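Local coordinates for protein probable D-tyrosyl-tRNA(Tyr) deacylase 1 (Homo sapiens, PDB 2OKV) that removes D-amino acids from mischarged tRNAs, also deacylates glycyl-tRNA(Ala), and may take part in DNA replication as a possible ATPase, at residues 9-14 with 21-26; 13-18 with 129-134; 71-76 with 119-124. All coordinates share one frame; numbering follows the deposited sequence.

Interaction 1: residues 9-14 with 21-26; sequences TRASVT and SAIGRG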
loop_
_atom_site.group_PDB
_atom_site.type_symbol
_atom_site.label_atom_id
_atom_site.label_comp_id
_atom_site.label_asym_id
_atom_site.label_seq_id
_atom_site.Cartn_x
_atom_site.Cartn_y
_atom_site.Cartn_z
ATOM N N THR B 9 -4.509 -10.375 -7.742
ATOM C CA THR B 9 -5.082 -11.316 -8.706
ATOM C C THR B 9 -5.632 -10.545 -9.909
ATOM O O THR B 9 -5.685 -11.075 -11.008
ATOM C CB THR B 9 -6.106 -12.352 -8.125
ATOM O OG1 THR B 9 -7.430 -11.885 -8.312
ATOM C CG2 THR B 9 -5.860 -12.639 -6.702
ATOM N N ARG B 10 -5.985 -9.275 -9.690
ATOM C CA ARG B 10 -6.314 -8.346 -10.759
ATOM C C ARG B 10 -6.254 -6.906 -10.233
ATOM O O ARG B 10 -6.247 -6.682 -9.037
ATOM C CB ARG B 10 -7.700 -8.655 -11.362
ATOM C CG ARG B 10 -8.850 -8.608 -10.356
ATOM C CD ARG B 10 -10.212 -8.929 -10.990
ATOM N NE ARG B 10 -10.267 -10.264 -11.597
ATOM C CZ ARG B 10 -10.478 -11.410 -10.945
ATOM N NH1 ARG B 10 -10.669 -11.426 -9.629
ATOM N NH2 ARG B 10 -10.516 -12.548 -11.622
ATOM N N ALA B 11 -6.219 -5.933 -11.131
ATOM C CA ALA B 11 -6.175 -4.537 -10.717
ATOM C C ALA B 11 -6.619 -3.691 -11.883
ATOM O O ALA B 11 -6.474 -4.099 -13.029
ATOM C CB ALA B 11 -4.771 -4.160 -10.290
ATOM N N SER B 12 -7.168 -2.516 -11.601
ATOM C CA SER B 12 -7.566 -1.620 -12.681
ATOM C C SER B 12 -7.632 -0.187 -12.207
ATOM O O SER B 12 -7.655 0.084 -11.006
ATOM C CB SER B 12 -8.919 -2.034 -13.262
ATOM O OG SER B 12 -9.911 -2.022 -12.261
ATOM N N VAL B 13 -7.633 0.722 -13.170
ATOM C CA VAL B 13 -7.746 2.145 -12.900
ATOM C C VAL B 13 -8.946 2.647 -13.658
ATOM O O VAL B 13 -9.101 2.363 -14.864
ATOM C CB VAL B 13 -6.472 2.903 -13.348
ATOM C CG1 VAL B 13 -6.672 4.422 -13.318
ATOM C CG2 VAL B 13 -5.269 2.479 -12.495
ATOM N N THR B 14 -9.795 3.378 -12.934
ATOM C CA THR B 14 -10.928 4.112 -13.504
ATOM C C THR B 14 -10.741 5.619 -13.263
ATOM O O THR B 14 -10.192 6.023 -12.237
ATOM C CB THR B 14 -12.250 3.643 -12.833
ATOM O OG1 THR B 14 -12.564 2.316 -13.282
ATOM C CG2 THR B 14 -13.361 4.505 -13.219
ATOM N N SER B 21 -7.228 1.317 -17.579
ATOM C CA SER B 21 -6.365 0.163 -17.772
ATOM C C SER B 21 -6.747 -0.914 -16.783
ATOM O O SER B 21 -7.440 -0.646 -15.796
ATOM C CB SER B 21 -4.898 0.574 -17.601
ATOM O OG SER B 21 -4.656 1.058 -16.297
ATOM N N ALA B 22 -6.304 -2.137 -17.054
ATOM C CA ALA B 22 -6.609 -3.270 -16.205
ATOM C C ALA B 22 -5.554 -4.342 -16.423
ATOM O O ALA B 22 -5.087 -4.530 -17.557
ATOM C CB ALA B 22 -7.975 -3.822 -16.540
ATOM N N ILE B 23 -5.197 -5.038 -15.342
ATOM C CA ILE B 23 -4.301 -6.187 -15.416
ATOM C C ILE B 23 -4.937 -7.396 -14.726
ATOM O O ILE B 23 -5.845 -7.245 -13.903
ATOM C CB ILE B 23 -2.874 -5.919 -14.797
ATOM C CG1 ILE B 23 -2.942 -5.570 -13.300
ATOM C CG2 ILE B 23 -2.106 -4.848 -15.584
ATOM C CD1 ILE B 23 -1.648 -5.907 -12.544
ATOM N N GLY B 24 -4.463 -8.587 -15.074
ATOM C CA GLY B 24 -4.843 -9.782 -14.354
ATOM C C GLY B 24 -3.837 -10.015 -13.252
ATOM O O GLY B 24 -3.503 -9.094 -12.505
ATOM N N ARG B 25 -3.362 -11.253 -13.128
ATOM C CA ARG B 25 -2.376 -11.570 -12.107
ATOM C C ARG B 25 -1.086 -10.770 -12.316
ATOM O O ARG B 25 -0.619 -10.590 -13.448
ATOM C CB ARG B 25 -2.069 -13.066 -12.112
ATOM C CG ARG B 25 -3.210 -13.927 -11.609
ATOM C CD ARG B 25 -2.662 -15.266 -11.146
ATOM N NE ARG B 25 -3.679 -16.109 -10.523
ATOM C CZ ARG B 25 -4.123 -17.252 -11.046
ATOM N NH1 ARG B 25 -3.638 -17.691 -12.205
ATOM N NH2 ARG B 25 -5.050 -17.966 -10.410
ATOM N N GLY B 26 -0.517 -10.292 -11.217
ATOM C CA GLY B 26 0.723 -9.550 -11.267
ATOM C C GLY B 26 0.888 -8.642 -10.060
ATOM O O GLY B 26 0.617 -9.031 -8.921
#

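Interaction 2: residues 13-18 with 129-134; sequences VTVGGE and AYMQVH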
loop_
_atom_site.group_PDB
_atom_site.type_symbol
_atom_site.label_atom_id
_atom_site.label_comp_id
_atom_site.label_asym_id
_atom_site.label_seq_id
_atom_site.Cartn_x
_atom_site.Cartn_y
_atom_site.Cartn_z
ATOM N N VAL B 13 -7.633 0.722 -13.170
ATOM C CA VAL B 13 -7.746 2.145 -12.900
ATOM C C VAL B 13 -8.946 2.647 -13.658
ATOM O O VAL B 13 -9.101 2.363 -14.864
ATOM C CB VAL B 13 -6.472 2.903 -13.348
ATOM C CG1 VAL B 13 -6.672 4.422 -13.318
ATOM C CG2 VAL B 13 -5.269 2.479 -12.495
ATOM N N THR B 14 -9.795 3.378 -12.934
ATOM C CA THR B 14 -10.928 4.112 -13.504
ATOM C C THR B 14 -10.741 5.619 -13.263
ATOM O O THR B 14 -10.192 6.023 -12.237
ATOM C CB THR B 14 -12.250 3.643 -12.833
ATOM O OG1 THR B 14 -12.564 2.316 -13.282
ATOM C CG2 THR B 14 -13.361 4.505 -13.219
ATOM N N VAL B 15 -11.195 6.435 -14.210
ATOM C CA VAL B 15 -11.287 7.885 -14.042
ATOM C C VAL B 15 -12.728 8.278 -14.391
ATOM O O VAL B 15 -13.126 8.189 -15.544
ATOM C CB VAL B 15 -10.278 8.635 -14.951
ATOM C CG1 VAL B 15 -10.558 10.172 -14.994
ATOM C CG2 VAL B 15 -8.855 8.345 -14.519
ATOM N N GLY B 16 -13.504 8.654 -13.377
ATOM C CA GLY B 16 -14.906 9.033 -13.543
ATOM C C GLY B 16 -15.802 7.892 -13.985
ATOM O O GLY B 16 -16.841 8.111 -14.592
ATOM N N GLY B 17 -15.414 6.664 -13.672
ATOM C CA GLY B 17 -16.183 5.498 -14.111
ATOM C C GLY B 17 -15.699 4.918 -15.435
ATOM O O GLY B 17 -16.102 3.813 -15.806
ATOM N N GLU B 18 -14.835 5.657 -16.137
ATOM C CA GLU B 18 -14.183 5.167 -17.358
ATOM C C GLU B 18 -12.951 4.313 -17.068
ATOM O O GLU B 18 -11.982 4.787 -16.446
ATOM C CB GLU B 18 -13.779 6.335 -18.233
ATOM C CG GLU B 18 -12.729 6.015 -19.304
ATOM C CD GLU B 18 -12.557 7.156 -20.267
ATOM O OE1 GLU B 18 -11.420 7.401 -20.771
ATOM O OE2 GLU B 18 -13.578 7.822 -20.497
ATOM N N ALA B 129 -4.692 12.618 -12.903
ATOM C CA ALA B 129 -6.141 12.481 -12.790
ATOM C C ALA B 129 -6.585 11.978 -11.437
ATOM O O ALA B 129 -5.819 11.369 -10.706
ATOM C CB ALA B 129 -6.665 11.556 -13.894
ATOM N N TYR B 130 -7.839 12.238 -11.114
ATOM C CA TYR B 130 -8.442 11.676 -9.924
ATOM C C TYR B 130 -8.932 10.275 -10.283
ATOM O O TYR B 130 -9.920 10.107 -11.007
ATOM C CB TYR B 130 -9.560 12.587 -9.430
ATOM C CG TYR B 130 -10.326 12.112 -8.221
ATOM C CD1 TYR B 130 -9.742 11.279 -7.264
ATOM C CD2 TYR B 130 -11.635 12.537 -8.007
ATOM C CE1 TYR B 130 -10.447 10.858 -6.152
ATOM C CE2 TYR B 130 -12.356 12.110 -6.888
ATOM C CZ TYR B 130 -11.745 11.282 -5.966
ATOM O OH TYR B 130 -12.451 10.866 -4.867
ATOM N N MET B 131 -8.217 9.276 -9.775
ATOM C CA MET B 131 -8.428 7.899 -10.170
ATOM C C MET B 131 -9.031 7.107 -9.040
ATOM O O MET B 131 -8.835 7.433 -7.865
ATOM C CB MET B 131 -7.086 7.227 -10.498
ATOM C CG MET B 131 -6.344 7.785 -11.688
ATOM S SD MET B 131 -4.689 7.137 -11.799
ATOM C CE MET B 131 -3.738 8.443 -11.006
ATOM N N GLN B 132 -9.730 6.039 -9.406
ATOM C CA GLN B 132 -9.995 4.938 -8.504
ATOM C C GLN B 132 -9.113 3.808 -8.958
ATOM O O GLN B 132 -9.192 3.387 -10.101
ATOM C CB GLN B 132 -11.461 4.508 -8.573
ATOM C CG GLN B 132 -12.441 5.638 -8.256
ATOM C CD GLN B 132 -12.339 6.097 -6.817
ATOM O OE1 GLN B 132 -12.436 5.288 -5.899
ATOM N NE2 GLN B 132 -12.125 7.379 -6.612
ATOM N N VAL B 133 -8.243 3.342 -8.066
ATOM C CA VAL B 133 -7.369 2.237 -8.361
ATOM C C VAL B 133 -7.945 1.032 -7.639
ATOM O O VAL B 133 -7.902 0.965 -6.406
ATOM C CB VAL B 133 -5.905 2.544 -7.925
ATOM C CG1 VAL B 133 -4.954 1.459 -8.456
ATOM C CG2 VAL B 133 -5.498 3.962 -8.463
ATOM N N HIS B 134 -8.540 0.124 -8.413
ATOM C CA HIS B 134 -9.156 -1.078 -7.875
ATOM C C HIS B 134 -8.051 -2.114 -7.714
ATOM O O HIS B 134 -7.425 -2.507 -8.674
ATOM C CB HIS B 134 -10.261 -1.592 -8.817
ATOM C CG HIS B 134 -11.431 -0.658 -8.951
ATOM N ND1 HIS B 134 -11.359 0.540 -9.634
ATOM C CD2 HIS B 134 -12.700 -0.751 -8.496
ATOM C CE1 HIS B 134 -12.531 1.149 -9.584
ATOM N NE2 HIS B 134 -13.367 0.381 -8.908
HETATM O O HOH W 1 -12.352 8.477 -10.718
#

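Interaction 3: residues 71-76 with 119-124; sequences QYEILC and PELIKD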
loop_
_atom_site.group_PDB
_atom_site.type_symbol
_atom_site.label_atom_id
_atom_site.label_comp_id
_atom_site.label_asym_id
_atom_site.label_seq_id
_atom_site.Cartn_x
_atom_site.Cartn_y
_atom_site.Cartn_z
ATOM N N GLN B 71 5.896 -14.087 -16.027
ATOM C CA GLN B 71 5.367 -13.362 -17.173
ATOM C C GLN B 71 4.001 -12.771 -16.813
ATOM O O GLN B 71 3.052 -12.847 -17.585
ATOM C CB GLN B 71 5.301 -14.249 -18.430
ATOM C CG GLN B 71 6.666 -14.727 -18.944
ATOM C CD GLN B 71 7.410 -13.689 -19.796
ATOM O OE1 GLN B 71 8.565 -13.357 -19.510
ATOM N NE2 GLN B 71 6.757 -13.188 -20.857
ATOM N N TYR B 72 3.929 -12.187 -15.616
ATOM C CA TYR B 72 2.716 -11.561 -15.124
ATOM C C TYR B 72 2.755 -10.060 -15.451
ATOM O O TYR B 72 3.715 -9.573 -16.062
ATOM C CB TYR B 72 2.541 -11.812 -13.620
ATOM C CG TYR B 72 1.964 -13.177 -13.245
ATOM C CD1 TYR B 72 1.917 -13.592 -11.909
ATOM C CD2 TYR B 72 1.460 -14.048 -14.218
ATOM C CE1 TYR B 72 1.375 -14.829 -11.548
ATOM C CE2 TYR B 72 0.929 -15.298 -13.869
ATOM C CZ TYR B 72 0.885 -15.672 -12.532
ATOM O OH TYR B 72 0.353 -16.900 -12.182
ATOM N N GLU B 73 1.713 -9.338 -15.062
ATOM C CA GLU B 73 1.579 -7.928 -15.461
ATOM C C GLU B 73 1.957 -6.982 -14.328
ATOM O O GLU B 73 2.080 -7.396 -13.168
ATOM C CB GLU B 73 0.158 -7.626 -15.942
ATOM C CG GLU B 73 -0.191 -8.211 -17.314
ATOM C CD GLU B 73 -1.699 -8.252 -17.557
ATOM O OE1 GLU B 73 -2.197 -7.507 -18.429
ATOM O OE2 GLU B 73 -2.385 -9.031 -16.857
ATOM N N ILE B 74 2.147 -5.710 -14.675
ATOM C CA ILE B 74 2.463 -4.677 -13.697
ATOM C C ILE B 74 1.558 -3.480 -13.987
ATOM O O ILE B 74 1.507 -3.001 -15.107
ATOM C CB ILE B 74 3.940 -4.202 -13.794
ATOM C CG1 ILE B 74 4.913 -5.374 -13.600
ATOM C CG2 ILE B 74 4.203 -3.051 -12.797
ATOM C CD1 ILE B 74 6.364 -5.036 -13.884
ATOM N N LEU B 75 0.817 -3.039 -12.978
ATOM C CA LEU B 75 0.082 -1.783 -13.053
ATOM C C LEU B 75 0.813 -0.742 -12.199
ATOM O O LEU B 75 0.882 -0.883 -10.982
ATOM C CB LEU B 75 -1.354 -1.971 -12.541
ATOM C CG LEU B 75 -2.233 -0.715 -12.399
ATOM C CD1 LEU B 75 -2.464 -0.084 -13.759
ATOM C CD2 LEU B 75 -3.573 -1.041 -11.701
ATOM N N CYS B 76 1.369 0.288 -12.833
ATOM C CA CYS B 76 2.046 1.370 -12.087
ATOM C C CYS B 76 1.167 2.598 -12.011
ATOM O O CYS B 76 0.562 3.026 -13.010
ATOM C CB CYS B 76 3.386 1.801 -12.713
ATOM S SG CYS B 76 4.477 0.492 -13.087
ATOM N N PRO B 119 6.731 -4.341 -22.899
ATOM C CA PRO B 119 5.855 -3.166 -22.900
ATOM C C PRO B 119 4.380 -3.512 -22.707
ATOM O O PRO B 119 3.674 -2.813 -21.975
ATOM C CB PRO B 119 6.079 -2.561 -24.295
ATOM C CG PRO B 119 7.418 -3.075 -24.715
ATOM C CD PRO B 119 7.516 -4.447 -24.143
ATOM N N GLU B 120 3.929 -4.597 -23.334
ATOM C CA GLU B 120 2.510 -4.972 -23.337
ATOM C C GLU B 120 1.997 -5.458 -21.992
ATOM O O GLU B 120 0.782 -5.512 -21.772
ATOM C CB GLU B 120 2.229 -6.027 -24.419
ATOM C CG GLU B 120 2.774 -7.422 -24.109
ATOM C CD GLU B 120 4.242 -7.615 -24.477
ATOM O OE1 GLU B 120 4.876 -6.674 -25.003
ATOM O OE2 GLU B 120 4.763 -8.733 -24.242
ATOM N N LEU B 121 2.922 -5.820 -21.103
ATOM C CA LEU B 121 2.571 -6.290 -19.763
ATOM C C LEU B 121 2.677 -5.200 -18.698
ATOM O O LEU B 121 2.491 -5.458 -17.499
ATOM C CB LEU B 121 3.456 -7.486 -19.391
ATOM C CG LEU B 121 3.426 -8.674 -20.356
ATOM C CD1 LEU B 121 4.494 -9.686 -19.960
ATOM C CD2 LEU B 121 2.041 -9.326 -20.376
ATOM N N ILE B 122 2.982 -3.985 -19.136
ATOM C CA ILE B 122 3.082 -2.824 -18.243
ATOM C C ILE B 122 1.932 -1.875 -18.561
ATOM O O ILE B 122 1.816 -1.403 -19.692
ATOM C CB ILE B 122 4.441 -2.043 -18.424
ATOM C CG1 ILE B 122 5.678 -2.968 -18.319
ATOM C CG2 ILE B 122 4.506 -0.803 -17.509
ATOM C CD1 ILE B 122 6.005 -3.468 -16.981
ATOM N N LYS B 123 1.098 -1.613 -17.550
ATOM C CA LYS B 123 -0.031 -0.683 -17.634
ATOM C C LYS B 123 0.135 0.484 -16.653
ATOM O O LYS B 123 0.815 0.372 -15.627
ATOM C CB LYS B 123 -1.352 -1.417 -17.336
ATOM C CG LYS B 123 -1.974 -2.173 -18.517
ATOM C CD LYS B 123 -1.191 -3.426 -18.915
ATOM C CE LYS B 123 -1.781 -4.103 -20.164
ATOM N NZ LYS B 123 -3.028 -4.857 -19.807
ATOM N N ASP B 124 -0.520 1.596 -16.968
ATOM C CA ASP B 124 -0.365 2.828 -16.227
ATOM C C ASP B 124 -1.737 3.355 -15.808
ATOM O O ASP B 124 -2.767 3.026 -16.421
ATOM C CB ASP B 124 0.353 3.849 -17.135
ATOM C CG ASP B 124 0.702 5.159 -16.428
ATOM O OD1 ASP B 124 0.761 5.219 -15.172
ATOM O OD2 ASP B 124 0.934 6.137 -17.153
#

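Interaction 1: residues 9-14 with 21-26
I23 sets CG1 between its backbone N and carbonyl carbon (chi1 61°). This turns CG1 to A11, where it meets CB at 3.8 Å. A like first torsion in S21 (chi1 62°) lays OG beside V13, with OG 3.9 Å from V13 CB. The OG bonds to the carbonyl O of D124, so this hydroxyl ties the strand to another sheet. Residues 10-15 and 18-23 form an antiparallel beta hairpin, two of the three strands that this chain gives to a small sheet. I23 N gives a nearly straight bond to A11 O at 2.8 Å. The return bond, A11 N to I23 O, is 3.1 Å, and its donor stands above the carbonyl plane. V13 N reaches S21 O at 3.0 Å, while S21 N to V13 O is weak at 3.5 Å. Between the hydrogen-bonded pairs A11-I23 and V13-S21 lies the non-hydrogen-bonded pair S12 and A22. Their CB atoms lie 3.9 Å apart on the face opposite A11, V13, S21 and I23. The face of A11, S21 and I23 packs on L75 of strand 73-78. Past I23 the strand pairing ends, and R10 CA makes a CA-H...O contact with G24 O at 3.4 Å.

Interaction 2: residues 13-18 with 129-134
T14 and Q132 form a hydrogen-bonded pair where strands 13-15 and 131-134 run antiparallel at 158°, their axes 4.6 Å apart. T14 N points almost straight at Q132 O, within the carbonyl plane, at 2.9 Å. Q132 N returns a bond of the same length to T14 O, with the donor tilted from the carbonyl plane. V13 and V133 are the neighbouring non-hydrogen-bonded pair. Their side chains lie side by side and point the same way, with V13 CG2 4.2 Å from V133 CG1. The other branch of V13, CG1, touches the sulfur of M131, with SD at 3.7 Å. M131 CG also meets V15 CG2 at 3.8 Å. V15 chi1 of 169° sets CG1 anti to the backbone N and CG2 anti to the carbonyl carbon. V15 CG2 also reaches A129 CB at 3.9 Å. On the other face, T14 OG1 approaches H134 CE1 obliquely at 3.9 Å. A type I' turn from V15 to E18 closes the hairpin beyond the strand. There one water accepts from G16 N and donates to Y130 O, linking the turn to the residue just before strand 131-137. Strand 131-137 also pairs with a strand of the second subunit, so the sheet continues through the dimer. Q132 OE1 bonds Q136 of that subunit, Q132 NE2 and Y130 OH both bond its D138 OD1, and M131 packs on its P140, assigned by similarity to the Gly-cisPro motif. Toward T14 the strand thus uses backbone bonds and apolar methyls. It also pairs with the second subunit, where the polar ends of Q132 and Y130 add bonds.

Interaction 3: residues 71-76 with 119-124
Strand 122-124 is an outermost strand of the five-stranded mixed sheet within this chain, and it pairs in parallel with strand 73-78. The segments 73-76 and 122-124 differ by 21° in direction. Helix 99-116 lies between them in sequence and packs against the face carrying C76 and D124. The strand 73-76 follows a helix that ends in a Schellman motif, with Q71 at positive phi. Three backbone bonds join the segments. I74 N meets L121 O, just ahead of strand 122-124, at 2.9 Å. K123 N then reaches I74 O at 2.8 Å in an almost perfectly straight bond. C76 N bonds K123 O, also at 2.8 Å. I74 and I122 lie side by side on the helix-facing side. I122 bends at chi2 (-72°), which brings CD1 to I74 CD1. I74 CD1 and I122 CD1 are 3.5 Å apart, tighter than a usual van der Waals contact. On the other face, L75 CD1 rests near K123 O, and L75 also packs on A11 and V13 of strand 10-15. L121 CD2 lies against E73 CG at 3.9 Å, with the two side chains crossing at about a right angle. The carboxylate of E73 is held at both oxygens, because OE2 takes the backbone N of G24. D124 OD1 is bonded by the hydroxyl of Y106. K123 bends at chi2 and chi4, and this brings NZ to E73. K123 NZ gives one bond to A22 O and a salt bridge to E73 OE1 at 3.1 Å.

How the interactions relate
Interactions 1 and 2 share V13 and T14 and build one three-stranded sheet, with strand 10-15 in the middle. Interaction 3 belongs to the larger mixed sheet. The sheets meet where L75 packs on V13 and where the S21 hydroxyl and G24 N bond D124 and E73. The centres of interactions 1 and 3 are about 9 Å apart. All three are partly buried. Interaction 2 is the farthest from the chain centre and the one that continues into the second subunit. Interaction 1 relies mainly on antiparallel backbone bonds. Interaction 2 adds valine and methionine packing and a bridging water. Interaction 3 is parallel and alone carries a salt bridge across its segments.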